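Local coordinates for protein 2-hydroxyhepta-2,4-diene-1, 7-dioateisomerase (Mycobacterium abscessus, PDB 3R6O) that probably catalyses the isomerisation of 2-hydroxyhepta-2,4-diene-1,7-dioate as a magnesium-binding member of the fumarylacetoacetate hydrolase (FAH) family, at residues A[105-110]-A[278-283]; A[137-142]-A[220-225]; A[158-163]-A[187-192]. One frame throughout, in Å; residues are numbered along the deposited sequence.

Interaction 1: A[105-110]-A[278-283]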
# COMPACT_ATOMS: atom_id res chain seq x y z
N GLN A 105 4.53 -1.55 1.90
CA GLN A 105 3.64 -0.42 1.97
C GLN A 105 4.43 0.81 2.30
O GLN A 105 5.50 0.72 2.93
CB GLN A 105 2.52 -0.61 2.99
CG GLN A 105 2.96 -0.67 4.45
CD GLN A 105 1.91 -1.22 5.40
OE1 GLN A 105 0.71 -0.92 5.24
NE2 GLN A 105 2.36 -1.99 6.41
N VAL A 106 3.90 1.95 1.87
CA VAL A 106 4.53 3.23 2.14
C VAL A 106 3.56 4.15 2.86
O VAL A 106 2.53 4.55 2.30
CB VAL A 106 5.02 3.89 0.86
CG1 VAL A 106 5.76 5.23 1.18
CG2 VAL A 106 5.91 2.85 0.09
N ILE A 107 3.87 4.38 4.13
CA ILE A 107 3.07 5.22 5.01
C ILE A 107 3.69 6.60 5.03
O ILE A 107 4.92 6.73 5.08
CB ILE A 107 3.05 4.68 6.45
CG1 ILE A 107 2.57 3.23 6.48
CG2 ILE A 107 2.16 5.60 7.37
CD1 ILE A 107 1.35 2.97 5.74
N ALA A 108 2.87 7.64 4.96
CA ALA A 108 3.35 9.03 5.08
C ALA A 108 2.52 9.77 6.13
O ALA A 108 1.26 9.66 6.15
CB ALA A 108 3.23 9.79 3.71
N LEU A 109 3.20 10.56 6.96
CA LEU A 109 2.53 11.35 7.97
C LEU A 109 2.33 12.80 7.53
O LEU A 109 3.28 13.46 7.09
CB LEU A 109 3.32 11.28 9.27
CG LEU A 109 2.81 10.42 10.39
CD1 LEU A 109 2.76 8.92 9.98
CD2 LEU A 109 3.76 10.74 11.63
N GLY A 110 1.09 13.27 7.62
CA GLY A 110 0.78 14.69 7.55
C GLY A 110 0.74 15.35 8.90
O GLY A 110 0.43 14.71 9.90
N ASP A 278 8.90 -2.20 4.94
CA ASP A 278 7.94 -1.10 4.95
C ASP A 278 8.68 0.21 5.22
O ASP A 278 9.73 0.23 5.90
CB ASP A 278 6.85 -1.29 6.00
CG ASP A 278 5.84 -2.36 5.66
OD1 ASP A 278 5.81 -2.90 4.53
OD2 ASP A 278 5.04 -2.66 6.55
N ILE A 279 8.16 1.29 4.66
CA ILE A 279 8.74 2.63 4.79
C ILE A 279 7.72 3.55 5.43
O ILE A 279 6.54 3.54 5.03
CB ILE A 279 9.05 3.21 3.40
CG1 ILE A 279 10.19 2.40 2.73
CG2 ILE A 279 9.47 4.71 3.44
CD1 ILE A 279 10.42 2.87 1.32
N ILE A 280 8.16 4.34 6.41
CA ILE A 280 7.34 5.43 6.96
C ILE A 280 8.02 6.79 6.73
O ILE A 280 9.13 7.00 7.22
CB ILE A 280 7.04 5.23 8.49
CG1 ILE A 280 6.41 3.85 8.78
CG2 ILE A 280 6.06 6.29 8.97
CD1 ILE A 280 6.43 3.48 10.32
N LEU A 281 7.37 7.69 5.99
CA LEU A 281 7.79 9.08 5.87
C LEU A 281 7.23 9.83 7.09
O LEU A 281 6.02 9.81 7.35
CB LEU A 281 7.28 9.72 4.58
CG LEU A 281 8.08 9.48 3.29
CD1 LEU A 281 8.07 8.05 3.02
CD2 LEU A 281 7.42 10.32 2.11
N THR A 282 8.12 10.51 7.81
CA THR A 282 7.77 10.98 9.15
C THR A 282 7.28 12.42 9.20
O THR A 282 7.14 12.95 10.28
CB THR A 282 8.91 10.77 10.14
OG1 THR A 282 10.08 11.51 9.74
CG2 THR A 282 9.21 9.26 10.27
N GLY A 283 7.01 13.04 8.05
CA GLY A 283 6.50 14.40 8.04
C GLY A 283 7.44 15.41 7.40
O GLY A 283 8.61 15.17 7.31

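Interaction 2: A[137-142]-A[220-225]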
# COMPACT_ATOMS: atom_id res chain seq x y z
N THR A 137 4.23 1.94 -6.01
CA THR A 137 4.79 2.19 -7.35
C THR A 137 5.12 3.67 -7.59
O THR A 137 5.47 4.04 -8.71
CB THR A 137 3.90 1.67 -8.45
OG1 THR A 137 2.58 2.21 -8.32
CG2 THR A 137 3.86 0.10 -8.41
N SER A 138 4.90 4.51 -6.57
CA SER A 138 5.39 5.88 -6.59
C SER A 138 6.91 5.96 -6.29
O SER A 138 7.52 7.00 -6.58
CB SER A 138 4.64 6.78 -5.61
OG SER A 138 4.84 6.43 -4.24
N ILE A 139 7.46 4.90 -5.69
CA ILE A 139 8.84 4.88 -5.22
C ILE A 139 9.76 5.15 -6.39
O ILE A 139 9.52 4.68 -7.52
CB ILE A 139 9.23 3.52 -4.57
CG1 ILE A 139 8.62 3.39 -3.18
CG2 ILE A 139 10.80 3.28 -4.59
CD1 ILE A 139 9.23 4.32 -2.08
N SER A 140 10.80 5.92 -6.09
CA SER A 140 11.68 6.47 -7.07
C SER A 140 13.04 6.73 -6.46
O SER A 140 13.20 6.76 -5.23
CB SER A 140 11.14 7.81 -7.57
OG SER A 140 11.52 7.94 -8.90
N GLY A 141 14.01 6.98 -7.33
CA GLY A 141 15.40 7.10 -6.90
C GLY A 141 15.85 8.52 -6.62
O GLY A 141 15.14 9.47 -6.91
N PRO A 142 17.07 8.67 -6.10
CA PRO A 142 17.56 9.98 -5.64
C PRO A 142 17.99 10.96 -6.71
O PRO A 142 18.32 12.11 -6.37
CB PRO A 142 18.80 9.59 -4.84
CG PRO A 142 19.27 8.38 -5.53
CD PRO A 142 18.03 7.61 -5.77
N CYS A 220 7.33 9.41 -4.92
CA CYS A 220 8.06 9.08 -3.67
C CYS A 220 9.55 8.85 -3.90
O CYS A 220 10.07 7.73 -3.72
CB CYS A 220 7.44 7.90 -2.93
SG CYS A 220 7.94 7.82 -1.17
N PRO A 221 10.27 9.90 -4.32
CA PRO A 221 11.71 9.83 -4.34
C PRO A 221 12.30 9.40 -2.99
O PRO A 221 11.82 9.83 -1.95
CB PRO A 221 12.13 11.27 -4.68
CG PRO A 221 10.96 11.88 -5.32
CD PRO A 221 9.78 11.22 -4.72
N THR A 222 13.32 8.56 -3.02
CA THR A 222 14.00 8.04 -1.81
C THR A 222 15.50 7.87 -2.07
O THR A 222 15.93 7.72 -3.23
CB THR A 222 13.45 6.65 -1.41
OG1 THR A 222 13.71 5.69 -2.45
CG2 THR A 222 11.97 6.69 -1.12
N GLY A 223 16.29 7.86 -0.99
CA GLY A 223 17.74 7.69 -1.09
C GLY A 223 18.49 9.02 -0.95
O GLY A 223 17.89 10.06 -0.66
N PRO A 224 19.79 9.00 -1.21
CA PRO A 224 20.51 7.95 -1.94
C PRO A 224 20.88 6.67 -1.18
O PRO A 224 21.34 5.71 -1.81
CB PRO A 224 21.79 8.67 -2.42
CG PRO A 224 21.99 9.79 -1.46
CD PRO A 224 20.59 10.23 -1.05
N TRP A 225 20.73 6.65 0.14
CA TRP A 225 21.08 5.44 0.86
C TRP A 225 20.26 5.18 2.09
O TRP A 225 19.63 6.08 2.64
CB TRP A 225 22.60 5.43 1.18
CG TRP A 225 23.12 6.60 1.96
CD1 TRP A 225 22.88 6.87 3.27
CD2 TRP A 225 24.02 7.63 1.50
NE1 TRP A 225 23.52 8.02 3.65
CE2 TRP A 225 24.24 8.50 2.59
CE3 TRP A 225 24.63 7.91 0.28
CZ2 TRP A 225 25.05 9.64 2.50
CZ3 TRP A 225 25.45 9.02 0.18
CH2 TRP A 225 25.65 9.88 1.29

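Interaction 3: A[158-163]-A[187-192]. With MG (magnesium ion), chain B.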
# COMPACT_ATOMS: atom_id res chain seq x y z
N GLU A 158 7.70 17.96 -0.54
CA GLU A 158 7.68 17.80 0.90
C GLU A 158 8.86 16.94 1.31
O GLU A 158 8.74 15.72 1.25
CB GLU A 158 6.42 17.09 1.32
CG GLU A 158 5.14 17.73 0.89
CD GLU A 158 3.93 17.03 1.46
OE1 GLU A 158 3.81 15.83 1.31
OE2 GLU A 158 3.07 17.68 2.07
N ILE A 159 9.96 17.56 1.71
CA ILE A 159 11.13 16.81 2.21
C ILE A 159 10.81 16.16 3.55
O ILE A 159 10.26 16.77 4.44
CB ILE A 159 12.39 17.69 2.30
CG1 ILE A 159 13.64 16.82 2.49
CG2 ILE A 159 12.28 18.83 3.40
CD1 ILE A 159 14.98 17.67 2.48
N GLU A 160 11.13 14.88 3.66
CA GLU A 160 10.85 14.14 4.89
C GLU A 160 11.97 13.15 5.16
O GLU A 160 12.65 12.69 4.24
CB GLU A 160 9.50 13.41 4.76
CG GLU A 160 8.40 14.27 4.18
CD GLU A 160 6.99 13.85 4.47
OE1 GLU A 160 6.72 12.93 5.27
OE2 GLU A 160 6.12 14.48 3.86
N ILE A 161 12.12 12.80 6.42
CA ILE A 161 12.96 11.71 6.80
C ILE A 161 12.06 10.43 6.92
O ILE A 161 11.01 10.44 7.62
CB ILE A 161 13.72 12.01 8.13
CG1 ILE A 161 14.52 13.34 8.07
CG2 ILE A 161 14.67 10.85 8.47
CD1 ILE A 161 15.45 13.51 6.86
N ALA A 162 12.46 9.38 6.24
CA ALA A 162 11.80 8.08 6.29
C ALA A 162 12.54 7.13 7.19
O ALA A 162 13.78 7.10 7.19
CB ALA A 162 11.69 7.44 4.87
N VAL A 163 11.79 6.31 7.91
CA VAL A 163 12.37 5.12 8.53
C VAL A 163 11.88 3.92 7.76
O VAL A 163 10.75 3.88 7.21
CB VAL A 163 12.04 4.92 10.03
CG1 VAL A 163 12.71 5.99 10.85
CG2 VAL A 163 10.55 4.92 10.27
N ALA A 187 13.65 11.31 1.90
CA ALA A 187 12.52 11.05 1.04
C ALA A 187 11.80 12.34 0.66
O ALA A 187 12.05 13.39 1.25
CB ALA A 187 11.54 10.04 1.69
N ASN A 188 10.90 12.25 -0.32
CA ASN A 188 9.94 13.38 -0.61
C ASN A 188 8.50 12.88 -0.75
O ASN A 188 8.24 11.94 -1.50
CB ASN A 188 10.37 14.11 -1.87
CG ASN A 188 9.87 15.57 -1.89
OD1 ASN A 188 8.68 15.82 -1.97
ND2 ASN A 188 10.79 16.52 -1.73
N ASP A 189 7.54 13.45 -0.02
CA ASP A 189 6.15 13.11 -0.24
C ASP A 189 5.57 14.08 -1.28
O ASP A 189 4.92 15.05 -0.92
CB ASP A 189 5.35 13.17 1.08
CG ASP A 189 3.93 12.73 0.92
OD1 ASP A 189 3.56 12.31 -0.20
OD2 ASP A 189 3.14 12.83 1.88
N ILE A 190 5.88 13.85 -2.56
CA ILE A 190 5.36 14.66 -3.66
C ILE A 190 3.85 14.47 -3.73
O ILE A 190 3.37 13.32 -3.73
CB ILE A 190 5.91 14.22 -5.05
CG1 ILE A 190 7.45 14.25 -5.12
CG2 ILE A 190 5.22 15.05 -6.24
CD1 ILE A 190 8.12 15.62 -5.09
N THR A 191 3.15 15.57 -3.90
CA THR A 191 1.69 15.62 -3.79
C THR A 191 1.13 16.60 -4.83
O THR A 191 1.62 17.71 -4.97
CB THR A 191 1.27 16.07 -2.38
OG1 THR A 191 1.81 15.17 -1.42
CG2 THR A 191 -0.28 16.07 -2.25
N ALA A 192 0.13 16.16 -5.58
CA ALA A 192 -0.56 16.95 -6.56
C ALA A 192 -1.77 17.48 -5.82
O ALA A 192 -2.75 16.76 -5.64
CB ALA A 192 -0.97 16.09 -7.76
MG MG B . 3.80 14.17 4.04

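Interaction 1: A[105-110]-A[278-283]
Val106, Ile107 and Ala108 pair in register with Ile279, Ile280 and Leu281 as two parallel strands, buried in the large mixed β-sheet of the FAH-family fold. The strand axes run 16° apart. The backbone ladder has four rungs: Gln105 O takes Ile279 N, Ile279 O takes Ile107 N, Ile107 O takes Leu281 N at 2.8 Å, and Leu281 O takes Leu109 N at 2.9 Å.

Just ahead of the first rung, at the start of both strands, Gln105 and Asp278 meet through their polar ends. Gln105 CG is tucked between its backbone N and carbonyl carbon (chi1 66°), and the extended chain beyond it brings NE2 to 2.8 Å from Asp278 OD2. The bond is straight and lies in the plane of the amide, but it meets the carboxylate from above its plane. Arg275 N also holds Asp278 OD2, while Gln105 OE1 bonds to Ser135 OG of the second subunit, which ties this strand start to the dimer interface.

Apolar contacts occupy both faces. On one, Val106 CG1 comes to 4.1 Å from Leu281 CD1, and Ala108 CB lies the same 4.1 Å from Leu281 CB; this face looks towards the magnesium site. On the other, Ile107 CB approaches Ile280 CG1 at 4.2 Å, and Leu109 CD1 lies 4.3 Å from Ile280 CG2. Helix 261-269 covers Leu109 and Ile280 there through Val264.

At the far end the ladder stops. Leu109 O is buried without a conventional hydrogen-bond partner, and what it meets is Gly283 CA at 3.5 Å in a CA-H...O contact.

Interaction 2: A[137-142]-A[220-225]
Cys220 and Ser138 begin a short parallel pairing: Cys220 N donates to Ser138 O at 2.9 Å. Ser140 N returns a weak bond to Cys220 O, and Ser140 O then accepts Thr222 N at 2.9 Å. Thr222 OG1, set between its backbone N and carbonyl carbon (chi1 62°), also lies 3.0 Å from Ser140 O.

The close packing is on the Ile139 and Cys220 side. Ile139 CD1 reaches Thr222 CG2 at 3.7 Å, the two side chains crossing at about a right angle, and it also touches Cys220 SG at 3.8 Å. Ala98 adds to this cluster. Ile139 is nonetheless partly exposed, whereas the other residues that touch here are buried.

Further along, the pairing slackens. Pro142 N faces Thr222 O at 3.2 Å with no hydrogen to give, and the strands part into loops where Pro142 CB rests 4.0 Å from Pro224 CB; the peptide bond between Gly223 and Pro224 is cis.

The short parallel strands 139-140 and 220-221 thus form a pair within the FAH C-terminal region, joined by backbone bonds of Pro221 and Gly223 to the metal-bearing strand 181-192.

Interaction 3: A[158-163]-A[187-192]
Asp189 swings its carboxyl group anti to the backbone N (chi1 -176°), which carries OD2 to a magnesium ion, and Glu160 turns CG anti to its carbonyl carbon (chi1 -45°) and then extends, which brings OE2 to the same ion from the neighbouring antiparallel strand. Glu160 OE2 binds the metal at 2.3 Å and Asp189 OD2 at a longer 2.6 Å. The side chains cross with their carboxylate planes 65° apart, and Glu160 OE2 comes within 3.2 Å of Asp189 CB. The other oxygen of Glu160, OE1, is fixed by the backbone N of Gly283.

Glu158 lies alongside Asp189, pointing the same way. Its OE1 is 2.6 Å from Asp189 O and stays 3.2 Å from the magnesium, too far for a metal bond here, although this residue is a known magnesium ligand of the protein. Its other oxygen, OE2, forms a salt bridge with Arg193.

The backbone sets these acids in place. Glu160 and Ala187 form a hydrogen-bonded pair, Glu160 N donating to Ala187 O and Ala187 N to Glu160 O. Ile159 faces Asn188 as a non-hydrogen-bonded pair. Past it, Asp189 N donates to Glu158 O at 2.9 Å, while Asn188 turns its amide oxygen back so that OD1 takes Glu158 N at 2.8 Å in a nearly straight bond.

Clustered acids like these would be expected to depend on nearby cations. Besides the magnesium, Lys134 pairs with Asp189 OD1 and Lys214 with Asp189 OD2, which probably eases the crowding of carboxyl groups; such a magnesium held by carboxylates is consistent with the metal-dependent chemistry of the FAH family.

Interactions 1, 2 and 3 are nested along the chain: 105-110 with 278-283 encloses 137-142 with 220-225, which encloses 158-163 with 187-192. Interactions 1 and 3, with centres about 8 Å apart, lie in one mixed sheet, where strand 279-281 runs beside strand 155-165 and Ile280 N probably bonds to Val163 O. Interaction 2 is a short parallel pair, its centre about 13 Å from that of interaction 1 and 9 Å from that of interaction 3; Pro221 O probably accepts Asn188 N, and Cys220 SG packs against Val106 and Leu281. Interactions 1 and 3 build walls at the magnesium site, and interaction 2 packs behind them.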